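Local coordinates for protein putative nucleoside-diphosphate-sugar epimerase (Staphylococcus aureus subsp. aureus, PDB 3E48) that is of unknown function but probably binds a dinucleotide cofactor in a Rossmann-type domain and may act as a nucleoside-diphosphate-sugar epimerase, at residues B[148-151]-B[152-155]. Residues are numbered along the deposited sequence; the frame is centred on the assembly and turned at random.
Sequences KPYL and PELM
Y150 and L154, one helical turn apart, make the main side-chain contact. The leucine lies across one face of the tyrosine ring, its CG 3.9 Å from the ring centroid in a CH-pi contact displaced toward the rim, while L154 CD2 approaches Y150 CE2 to 3.4 Å. With Y150 CG anti to the backbone N (chi1 -174°), the ring reaches toward the next turn, where the leucine's branch point presents its methine hydrogen to the ring and its two methyls lie against the CD2/CE2 side. E153 takes the ring edge: its extended chain sets OE1 in the ring plane, 3.9 Å from Y150 CE1, with carboxylate and ring planes nearly perpendicular. Both polar ends, Y150 OH and E153 OE2, hydrogen-bond to the hydroxyl of Y233, tying them together.

The helix is kinked at P152 and E153, where neither backbone N bonds regularly to the turn before: P152 has no N-H, and E153 N makes only a weak bond, 3.0 Å to Y150 O. Regular i+4 bonding resumes with L154 N to Y150 O and M155 N to L151 O, the latter 2.7 Å, its donor nearly in line with the C=O bond. P152 CD presses on the preceding residue, a tight 3.3 Å from L151 CB.

Selenomethionine M155 is flexible enough to fold back at chi3 (-103°), bringing CE to 3.6 Å from L151 CB.

The buried face of helix 147-157 packs on helix 204-215, where L151 and L154 meet L211 and M155 meets S215; at its start, K148 makes a cation-pi contact with F276 of helix 273-277.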
ATOM      1  N   LYS B 148     -29.478  -4.277  -3.367  1.00 14.12           N
ATOM      2  CA  LYS B 148     -30.902  -4.359  -3.046  1.00 11.46           C
ATOM      3  C   LYS B 148     -31.568  -2.999  -2.835  1.00 16.83           C
ATOM      4  O   LYS B 148     -32.562  -2.685  -3.490  1.00 13.67           O
ATOM      5  CB  LYS B 148     -31.131  -5.254  -1.823  1.00 17.94           C
ATOM      6  CG  LYS B 148     -30.946  -6.734  -2.099  1.00 20.84           C
ATOM      7  CD  LYS B 148     -31.364  -7.579  -0.900  1.00 22.08           C
ATOM      8  CE  LYS B 148     -31.332  -9.064  -1.233  1.00 28.11           C
ATOM      9  NZ  LYS B 148     -31.769  -9.918  -0.092  1.00 22.74           N
ATOM     10  N   PRO B 149     -31.037  -2.173  -1.918  1.00 13.53           N
ATOM     11  CA  PRO B 149     -31.642  -0.855  -1.681  1.00 14.89           C
ATOM     12  C   PRO B 149     -31.487   0.096  -2.865  1.00 21.99           C
ATOM     13  O   PRO B 149     -32.177   1.115  -2.956  1.00 18.58           O
ATOM     14  CB  PRO B 149     -30.894  -0.343  -0.451  1.00 16.66           C
ATOM     15  CG  PRO B 149     -30.494  -1.605   0.255  1.00 33.16           C
ATOM     16  CD  PRO B 149     -30.037  -2.476  -0.880  1.00 15.29           C
ATOM     17  N   TYR B 150     -30.582  -0.244  -3.773  1.00 17.34           N
ATOM     18  CA  TYR B 150     -30.314   0.593  -4.935  1.00 15.10           C
ATOM     19  C   TYR B 150     -31.258   0.299  -6.099  1.00 13.86           C
ATOM     20  O   TYR B 150     -31.495   1.159  -6.947  1.00 14.25           O
ATOM     21  CB  TYR B 150     -28.853   0.397  -5.353  1.00 13.50           C
ATOM     22  CG  TYR B 150     -28.352   1.303  -6.456  1.00 12.97           C
ATOM     23  CD1 TYR B 150     -28.691   2.657  -6.494  1.00 17.85           C
ATOM     24  CD2 TYR B 150     -27.483   0.813  -7.427  1.00  9.86           C
ATOM     25  CE1 TYR B 150     -28.168   3.499  -7.478  1.00 11.94           C
ATOM     26  CE2 TYR B 150     -26.955   1.642  -8.407  1.00 12.18           C
ATOM     27  CZ  TYR B 150     -27.298   2.980  -8.432  1.00 17.90           C
ATOM     28  OH  TYR B 150     -26.764   3.790  -9.407  1.00 18.52           O
ATOM     29  N   LEU B 151     -31.808  -0.911  -6.128  1.00 18.19           N
ATOM     30  CA  LEU B 151     -32.724  -1.312  -7.192  1.00 19.39           C
ATOM     31  C   LEU B 151     -33.781  -0.262  -7.532  1.00 19.87           C
ATOM     32  O   LEU B 151     -34.007   0.035  -8.705  1.00 20.12           O
ATOM     33  CB  LEU B 151     -33.415  -2.633  -6.834  1.00 21.19           C
ATOM     34  CG  LEU B 151     -32.720  -3.908  -7.304  1.00 27.86           C
ATOM     35  CD1 LEU B 151     -33.489  -5.124  -6.804  1.00 27.86           C
ATOM     36  CD2 LEU B 151     -32.648  -3.917  -8.826  1.00 28.72           C
ATOM     37  N   PRO B 152     -34.448   0.310  -6.513  1.00 22.34           N
ATOM     38  CA  PRO B 152     -35.475   1.324  -6.768  1.00 25.16           C
ATOM     39  C   PRO B 152     -35.013   2.422  -7.726  1.00 26.57           C
ATOM     40  O   PRO B 152     -35.732   2.787  -8.657  1.00 25.31           O
ATOM     41  CB  PRO B 152     -35.783   1.858  -5.371  1.00 25.64           C
ATOM     42  CG  PRO B 152     -35.612   0.636  -4.520  1.00 32.19           C
ATOM     43  CD  PRO B 152     -34.334   0.036  -5.068  1.00 17.59           C
ATOM     44  N   GLU B 153     -33.808   2.941  -7.504  1.00 21.06           N
ATOM     45  CA  GLU B 153     -33.281   3.999  -8.359  1.00 21.81           C
ATOM     46  C   GLU B 153     -32.956   3.454  -9.746  1.00 21.62           C
ATOM     47  O   GLU B 153     -33.247   4.095 -10.758  1.00 18.22           O
ATOM     48  CB  GLU B 153     -32.025   4.616  -7.734  1.00 21.46           C
ATOM     49  CG  GLU B 153     -31.689   5.998  -8.274  1.00 32.42           C
ATOM     50  CD  GLU B 153     -30.452   6.598  -7.629  1.00 38.85           C
ATOM     51  OE1 GLU B 153     -30.338   6.537  -6.383  1.00 39.71           O
ATOM     52  OE2 GLU B 153     -29.601   7.141  -8.368  1.00 29.60           O
ATOM     53  N   LEU B 154     -32.355   2.268  -9.792  1.00 18.29           N
ATOM     54  CA  LEU B 154     -32.004   1.646 -11.064  1.00 21.38           C
ATOM     55  C   LEU B 154     -33.246   1.404 -11.911  1.00 24.54           C
ATOM     56  O   LEU B 154     -33.227   1.582 -13.131  1.00 23.77           O
ATOM     57  CB  LEU B 154     -31.280   0.320 -10.828  1.00 24.49           C
ATOM     58  CG  LEU B 154     -29.877   0.411 -10.222  1.00 22.90           C
ATOM     59  CD1 LEU B 154     -29.334  -0.989 -10.011  1.00 23.01           C
ATOM     60  CD2 LEU B 154     -28.959   1.212 -11.146  1.00 17.76           C
HETATM   61  N   MSE B 155     -34.327   0.997 -11.261  1.00 25.00           N
HETATM   62  CA  MSE B 155     -35.574   0.736 -11.961  1.00 30.06           C
HETATM   63  C   MSE B 155     -36.136   2.029 -12.537  1.00 26.50           C
HETATM   64  O   MSE B 155     -36.693   2.041 -13.635  1.00 31.06           O
HETATM   65  CB  MSE B 155     -36.579   0.099 -11.005  1.00 32.78           C
HETATM   66  CG  MSE B 155     -36.078  -1.204 -10.407  1.00 31.94           C
HETATM   67 SE   MSE B 155     -37.396  -2.071  -9.332  1.00 40.28          SE
HETATM   68  CE  MSE B 155     -36.743  -1.620  -7.580  1.00 36.75           C
TER